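Local coordinates for protein cystathionine gamma-synthase (Xanthomonas oryzae pv. oryzae KACC 10331, PDB 6LD7) that probably catalyses the pyridoxal-phosphate-dependent formation of cystathionine in the trans-sulfuration branch of methionine biosynthesis, at residues C[257-260]-C[261-265]; C[320-323]-C[324-328]; C[364-367]-C[368-372]. The protein carries 1 engineered substitution. All coordinates share one frame; numbering follows the deposited sequence.

Interaction 1 of 3, residues C[257-260]-C[261-265]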
loop_
_atom_site.group_PDB
_atom_site.type_symbol
_atom_site.label_atom_id
_atom_site.label_comp_id
_atom_site.label_asym_id
_atom_site.label_seq_id
_atom_site.Cartn_x
_atom_site.Cartn_y
_atom_site.Cartn_z
ATOM N N ARG C 257 9.893 -14.291 2.866
ATOM C CA ARG C 257 9.239 -15.614 2.871
ATOM C C ARG C 257 9.684 -16.514 1.696
ATOM O O ARG C 257 9.497 -17.735 1.831
ATOM C CB ARG C 257 7.715 -15.397 2.832
ATOM C CG ARG C 257 7.259 -14.778 4.155
ATOM C CD ARG C 257 5.752 -14.874 4.365
ATOM N NE ARG C 257 5.302 -14.384 5.672
ATOM C CZ ARG C 257 4.881 -13.137 5.884
ATOM N NH1 ARG C 257 5.026 -12.190 4.961
ATOM N NH2 ARG C 257 4.354 -12.831 7.045
ATOM N N THR C 258 10.072 -15.953 0.551
ATOM C CA THR C 258 10.498 -16.748 -0.594
ATOM C C THR C 258 12.022 -16.715 -0.740
ATOM O O THR C 258 12.464 -17.134 -1.789
ATOM C CB THR C 258 9.807 -16.282 -1.870
ATOM O OG1 THR C 258 10.195 -14.913 -2.050
ATOM C CG2 THR C 258 8.306 -16.540 -1.778
ATOM N N LEU C 259 12.784 -16.249 0.247
ATOM C CA LEU C 259 14.263 -16.068 0.062
ATOM C C LEU C 259 14.922 -17.436 -0.261
ATOM O O LEU C 259 15.797 -17.512 -1.138
ATOM C CB LEU C 259 14.873 -15.481 1.343
ATOM C CG LEU C 259 16.377 -15.340 1.370
ATOM C CD1 LEU C 259 16.876 -14.455 0.249
ATOM C CD2 LEU C 259 16.823 -14.793 2.690
ATOM N N ASP C 260 14.612 -18.431 0.495
ATOM C CA ASP C 260 15.128 -19.803 0.292
ATOM C C ASP C 260 14.733 -20.307 -1.099
ATOM O O ASP C 260 15.593 -20.829 -1.825
ATOM C CB ASP C 260 14.529 -20.796 1.288
ATOM C CG ASP C 260 14.796 -22.311 0.893
ATOM O OD1 ASP C 260 15.948 -22.590 1.029
ATOM O OD2 ASP C 260 13.837 -23.248 0.472
ATOM N N ALA C 261 13.465 -20.215 -1.466
ATOM C CA ALA C 261 12.951 -20.724 -2.744
ATOM C C ALA C 261 13.580 -19.944 -3.881
ATOM O O ALA C 261 13.883 -20.543 -4.937
ATOM C CB ALA C 261 11.464 -20.610 -2.801
ATOM N N ARG C 262 13.748 -18.624 -3.722
ATOM C CA ARG C 262 14.415 -17.803 -4.745
ATOM C C ARG C 262 15.905 -18.207 -4.893
ATOM O O ARG C 262 16.383 -18.445 -6.051
ATOM C CB ARG C 262 14.336 -16.300 -4.430
ATOM C CG ARG C 262 12.917 -15.788 -4.657
ATOM C CD ARG C 262 12.741 -14.288 -4.392
ATOM N NE ARG C 262 12.721 -13.990 -2.954
ATOM C CZ ARG C 262 13.682 -13.321 -2.318
ATOM N NH1 ARG C 262 14.781 -12.952 -2.965
ATOM N NH2 ARG C 262 13.521 -12.986 -1.044
ATOM N N LEU C 263 16.611 -18.318 -3.821
ATOM C CA LEU C 263 18.100 -18.620 -3.857
ATOM C C LEU C 263 18.345 -20.017 -4.485
ATOM O O LEU C 263 19.396 -20.219 -5.111
ATOM C CB LEU C 263 18.660 -18.544 -2.436
ATOM C CG LEU C 263 18.892 -17.106 -1.956
ATOM C CD1 LEU C 263 19.244 -17.100 -0.490
ATOM C CD2 LEU C 263 19.897 -16.310 -2.801
ATOM N N ARG C 264 17.483 -20.976 -4.304
ATOM C CA ARG C 264 17.719 -22.292 -4.984
ATOM C C ARG C 264 17.764 -22.079 -6.494
ATOM O O ARG C 264 18.659 -22.581 -7.123
ATOM C CB ARG C 264 16.618 -23.282 -4.700
ATOM C CG ARG C 264 16.609 -23.747 -3.240
ATOM C CD ARG C 264 15.302 -24.501 -3.221
ATOM N NE ARG C 264 14.886 -24.880 -1.911
ATOM C CZ ARG C 264 14.492 -26.099 -1.579
ATOM N NH1 ARG C 264 14.548 -27.063 -2.448
ATOM N NH2 ARG C 264 14.131 -26.351 -0.344
ATOM N N VAL C 265 16.886 -21.261 -7.048
ATOM C CA VAL C 265 16.878 -21.042 -8.511
ATOM C C VAL C 265 18.042 -20.109 -8.868
ATOM O O VAL C 265 18.694 -20.349 -9.885
ATOM C CB VAL C 265 15.524 -20.521 -8.979
ATOM C CG1 VAL C 265 15.568 -20.264 -10.479
ATOM C CG2 VAL C 265 14.414 -21.463 -8.582
HETATM O O HOH W 1 11.438 -19.516 0.936
#

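Interaction 2 of 3, residues C[320-323]-C[324-328]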
loop_
_atom_site.group_PDB
_atom_site.type_symbol
_atom_site.label_atom_id
_atom_site.label_comp_id
_atom_site.label_asym_id
_atom_site.label_seq_id
_atom_site.Cartn_x
_atom_site.Cartn_y
_atom_site.Cartn_z
ATOM N N ALA C 320 34.077 -1.569 -27.345
ATOM C CA ALA C 320 33.200 -1.836 -28.515
ATOM C C ALA C 320 32.508 -3.217 -28.379
ATOM O O ALA C 320 31.378 -3.416 -28.941
ATOM C CB ALA C 320 33.984 -1.764 -29.794
ATOM N N ALA C 321 33.221 -4.201 -27.821
ATOM C CA ALA C 321 32.692 -5.570 -27.612
ATOM C C ALA C 321 31.613 -5.481 -26.527
ATOM O O ALA C 321 30.509 -6.056 -26.711
ATOM C CB ALA C 321 33.783 -6.528 -27.216
ATOM N N VAL C 322 31.874 -4.664 -25.511
ATOM C CA VAL C 322 30.910 -4.469 -24.411
ATOM C C VAL C 322 29.620 -3.867 -24.984
ATOM O O VAL C 322 28.554 -4.331 -24.611
ATOM C CB VAL C 322 31.544 -3.652 -23.261
ATOM C CG1 VAL C 322 30.516 -3.270 -22.219
ATOM C CG2 VAL C 322 32.659 -4.452 -22.608
ATOM N N ARG C 323 29.706 -2.789 -25.742
ATOM C CA ARG C 323 28.532 -2.095 -26.306
ATOM C C ARG C 323 27.776 -3.098 -27.152
ATOM O O ARG C 323 26.507 -3.131 -27.048
ATOM C CB ARG C 323 28.893 -0.929 -27.224
ATOM C CG ARG C 323 29.447 0.298 -26.522
ATOM C CD ARG C 323 29.965 1.409 -27.473
ATOM N NE ARG C 323 30.358 2.576 -26.686
ATOM C CZ ARG C 323 29.514 3.551 -26.360
ATOM N NH1 ARG C 323 28.255 3.477 -26.749
ATOM N NH2 ARG C 323 29.906 4.585 -25.650
ATOM N N ALA C 324 28.475 -3.907 -27.952
ATOM C CA ALA C 324 27.741 -4.887 -28.797
ATOM C C ALA C 324 27.068 -5.958 -27.885
ATOM O O ALA C 324 25.903 -6.317 -28.106
ATOM C CB ALA C 324 28.680 -5.505 -29.780
ATOM N N PHE C 325 27.770 -6.443 -26.854
ATOM C CA PHE C 325 27.253 -7.510 -25.960
ATOM C C PHE C 325 25.922 -7.017 -25.367
ATOM O O PHE C 325 24.886 -7.653 -25.442
ATOM C CB PHE C 325 28.297 -7.839 -24.897
ATOM C CG PHE C 325 27.900 -8.922 -23.931
ATOM C CD1 PHE C 325 27.077 -8.658 -22.861
ATOM C CD2 PHE C 325 28.351 -10.226 -24.100
ATOM C CE1 PHE C 325 26.686 -9.691 -22.011
ATOM C CE2 PHE C 325 27.955 -11.236 -23.244
ATOM C CZ PHE C 325 27.125 -10.976 -22.202
ATOM N N VAL C 326 25.967 -5.845 -24.739
ATOM C CA VAL C 326 24.886 -5.260 -23.922
ATOM C C VAL C 326 23.754 -4.844 -24.847
ATOM O O VAL C 326 22.619 -4.927 -24.445
ATOM C CB VAL C 326 25.527 -4.104 -23.127
ATOM C CG1 VAL C 326 24.568 -3.071 -22.694
ATOM C CG2 VAL C 326 26.310 -4.681 -21.965
ATOM N N ASP C 327 24.064 -4.527 -26.091
ATOM C CA ASP C 327 23.073 -3.935 -27.010
ATOM C C ASP C 327 21.834 -4.826 -27.068
ATOM O O ASP C 327 20.849 -4.432 -26.493
ATOM C CB ASP C 327 23.645 -3.654 -28.397
ATOM C CG ASP C 327 22.746 -2.764 -29.234
ATOM O OD1 ASP C 327 21.653 -2.477 -28.769
ATOM O OD2 ASP C 327 23.158 -2.374 -30.337
ATOM N N GLY C 328 21.754 -5.944 -27.730
ATOM C CA GLY C 328 20.390 -6.566 -27.661
ATOM C C GLY C 328 20.082 -7.608 -26.555
ATOM O O GLY C 328 19.262 -8.503 -26.826
#

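Interaction 3 of 3, residues C[364-367]-C[368-372]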
loop_
_atom_site.group_PDB
_atom_site.type_symbol
_atom_site.label_atom_id
_atom_site.label_comp_id
_atom_site.label_asym_id
_atom_site.label_seq_id
_atom_site.Cartn_x
_atom_site.Cartn_y
_atom_site.Cartn_z
ATOM N N ALA C 364 42.412 -0.787 -8.848
ATOM C CA ALA C 364 41.458 -1.668 -8.153
ATOM C C ALA C 364 41.273 -2.973 -8.948
ATOM O O ALA C 364 40.482 -3.814 -8.520
ATOM C CB ALA C 364 40.168 -0.930 -7.945
ATOM N N GLY C 365 41.846 -3.090 -10.147
ATOM C CA GLY C 365 41.649 -4.298 -10.975
ATOM C C GLY C 365 40.295 -4.332 -11.667
ATOM O O GLY C 365 39.839 -5.434 -12.039
ATOM N N ILE C 366 39.758 -3.159 -11.987
ATOM C CA ILE C 366 38.507 -3.005 -12.770
ATOM C C ILE C 366 38.855 -2.547 -14.184
ATOM O O ILE C 366 39.028 -1.358 -14.428
ATOM C CB ILE C 366 37.565 -1.951 -12.170
ATOM C CG1 ILE C 366 37.468 -1.983 -10.652
ATOM C CG2 ILE C 366 36.202 -1.994 -12.852
ATOM C CD1 ILE C 366 36.872 -3.152 -10.119
ATOM N N SER C 367 38.704 -3.450 -15.092
ATOM C CA SER C 367 38.932 -3.308 -16.531
ATOM C C SER C 367 37.695 -2.661 -17.215
ATOM O O SER C 367 36.537 -2.831 -16.739
ATOM C CB SER C 367 39.168 -4.731 -16.957
ATOM O OG SER C 367 39.010 -4.852 -18.289
ATOM N N ASP C 368 37.915 -2.052 -18.372
ATOM C CA ASP C 368 36.865 -1.563 -19.293
ATOM C C ASP C 368 36.007 -2.716 -19.805
ATOM O O ASP C 368 34.844 -2.482 -20.212
ATOM C CB ASP C 368 37.516 -0.729 -20.402
ATOM C CG ASP C 368 37.998 0.644 -19.898
ATOM O OD1 ASP C 368 37.808 1.003 -18.693
ATOM O OD2 ASP C 368 38.599 1.327 -20.698
ATOM N N GLY C 369 36.588 -3.898 -19.861
ATOM C CA GLY C 369 35.936 -5.124 -20.333
ATOM C C GLY C 369 35.101 -5.810 -19.229
ATOM O O GLY C 369 34.428 -6.832 -19.588
ATOM N N LEU C 370 35.102 -5.319 -17.964
ATOM C CA LEU C 370 34.454 -6.070 -16.865
ATOM C C LEU C 370 32.944 -5.836 -16.889
ATOM O O LEU C 370 32.491 -4.670 -17.014
ATOM C CB LEU C 370 35.046 -5.674 -15.525
ATOM C CG LEU C 370 34.521 -6.502 -14.349
ATOM C CD1 LEU C 370 35.103 -7.906 -14.394
ATOM C CD2 LEU C 370 34.873 -5.866 -13.053
ATOM N N LEU C 371 32.170 -6.913 -16.858
ATOM C CA LEU C 371 30.696 -6.859 -16.712
ATOM C C LEU C 371 30.314 -7.644 -15.468
ATOM O O LEU C 371 30.957 -8.674 -15.190
ATOM C CB LEU C 371 30.024 -7.421 -17.970
ATOM C CG LEU C 371 30.132 -6.536 -19.218
ATOM C CD1 LEU C 371 29.816 -7.313 -20.476
ATOM C CD2 LEU C 371 29.194 -5.350 -19.101
ATOM N N ARG C 372 29.357 -7.113 -14.714
ATOM C CA ARG C 372 28.783 -7.729 -13.507
ATOM C C ARG C 372 27.358 -8.186 -13.780
ATOM O O ARG C 372 26.552 -7.408 -14.282
ATOM C CB ARG C 372 28.865 -6.773 -12.333
ATOM C CG ARG C 372 28.476 -7.438 -11.031
ATOM C CD ARG C 372 28.347 -6.383 -9.937
ATOM N NE ARG C 372 27.090 -5.652 -10.116
ATOM C CZ ARG C 372 26.773 -4.575 -9.412
ATOM N NH1 ARG C 372 27.567 -4.202 -8.438
ATOM N NH2 ARG C 372 25.594 -4.000 -9.571
HETATM O O HOH W 2 38.019 0.801 -16.136
HETATM O O HOH W 3 33.822 -2.261 -16.268
#

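Interaction 1 of 3, residues C[257-260]-C[261-265]
R262 folds back over T258 and L259 at the start of helix 259-277, one turn along from the N-cap position held by T258. The chain can be traced outward. R262 CB lies 3.3 Å from T258 O, and R262 CG is closer still, at 3.2 Å from the same oxygen, which also takes the helical bond from R262 N (2.8 Å). The chain then bends at chi3 (-75°), turning NE onto the threonine hydroxyl: R262 NE donates to T258 OG1 at 2.8 Å with an N-H...O angle of 159°, the oxygen lying in the guanidinium plane at its edge. Beyond it, the guanidinium lays one face, near its rim, over the backbone of L259, with R262 NH2 3.4 Å from L259 CA. The remaining nitrogens serve backbone carbonyls: NH2 bonds to G255 O and NH1 to Y210 O, next to K209, the predicted cofactor lysine. T258 OG1 in turn bonds to G255 O, so the hydroxyl joins the arginine to the end of the preceding helix instead of capping its own.

A second arginine grips more loosely. Both R264 NE (3.1 Å) and R264 NH2 (3.2 Å) converge on D260 OD2, with the guanidinium and carboxylate planes 82° apart. NH2 meets the syn lone pair, whereas NE comes from above the carboxylate plane. The buried side chains of L259 and L263 run side by side, CD1 to CD1 at 3.6 Å.

R264 NH1 also pairs with E268 of the second subunit, which ties this turn to the subunit interface. The chemistry implies two roles for arginine: R262 is a buried cation held in orientation by neutral oxygens, while R264 is shared between carboxylates of two subunits that probably balance its charge.

Interaction 2 of 3, residues C[320-323]-C[324-328]
Helix 319-327 of the smaller, C-terminal sheet domain brings A320, A321, V322 and R323 against the residues one turn on, in the i to i+4 pattern of a regular alpha-helix. The backbone bonds give the evidence. A324 N reaches A320 O at 3.1 Å, approaching from 40° above the carbonyl plane; F325 N to A321 O is shorter, at 2.8 Å. The straightest is V326 N to V322 O, 3.0 Å with an N-H...O angle of 168°. The next, D327 N to R323 O, is weak, as the bend at its hydrogen shows.

The helix is two-sided. A321, V322 and F325 are buried: F325 carries its ring away from this turn, with CG anti to the backbone N (chi1 -179°), to reach L387 and L391 of helix 380-396 and L315 of strand 310-315. The carbonyl of F325 is met by R393 NH1 from that same helix. R323, on the exposed side, runs out extended from CG to NE; its NE forms a salt bridge with E319 one turn back, while its side chain also packs on F49 of the third subunit.

Side chains meet only lightly between the two halves of the turn. The one apolar pair is V322 with V326, whose CG1 and CG2 respectively are 4.4 Å apart, and V326 CG2 also lies 3.5 Å from V322 O.

Interaction 3 of 3, residues C[364-367]-C[368-372]
S367 and L370 close a type I beta turn in the connection that leads from helix 358-363 into strand 370-374. Just ahead of it, G365 leaves the helix with a positive phi (77°) and two bonds back into the last turn, a Schellman motif. The chain then extends through I366 before doubling round D368 and G369. Closure of the turn rests on L370 N donating to S367 O at 3.1 Å, the donor standing well above the carbonyl plane (68° out of it).

The serine side chain braces the same corner. A chi1 of 162° swings S367 OG away from its own amide and forward along the chain, where it accepts from G369 N at 3.0 Å. This is an ST turn nested within the beta turn, and it engages the NH of G369, to which the S367 carbonyl is poorly angled. Two waters add bridges: one donates to I366 O (2.9 Å) and to D368 OD1 (2.6 Å), the other to S367 O (2.8 Å) and L370 O (2.9 Å). The apolar side is modest, I366 CG2 and L370 CD2 meeting at 4.1 Å as the two side chains slant past each other; both also touch P160.

Beyond the turn the chain enters the sheet. G369 and L371 form backbone bonds with L315 and F313 of strand 310-315, and R372 with A346 of strand 344-346, so the new strand is taken up between two neighbours. H347 NE2 bonds to D368 O beside the corner, and L371 turns to helix 319-327, which covers that face of the sheet.

Interactions 2 and 3 meet where helix 319-327 packs on the sheet: they touch directly, with V322 CG2 3.8 Å from D368 O and F325 CD1 3.9 Å from L371 CD1, so the helix rests on the turn and first strand residues of 364-372. Interaction 1 stands apart, its nearest atoms about 18 Å from interaction 2 and about 15 Å from interaction 3. Its contact is mostly buried and rich in arginine bonds beside a second subunit. Interaction 3, also largely buried, depends on turn bonds and bridging waters and touches no other chain. Interaction 2 is half core, half surface, with mainly backbone bonding across its turn.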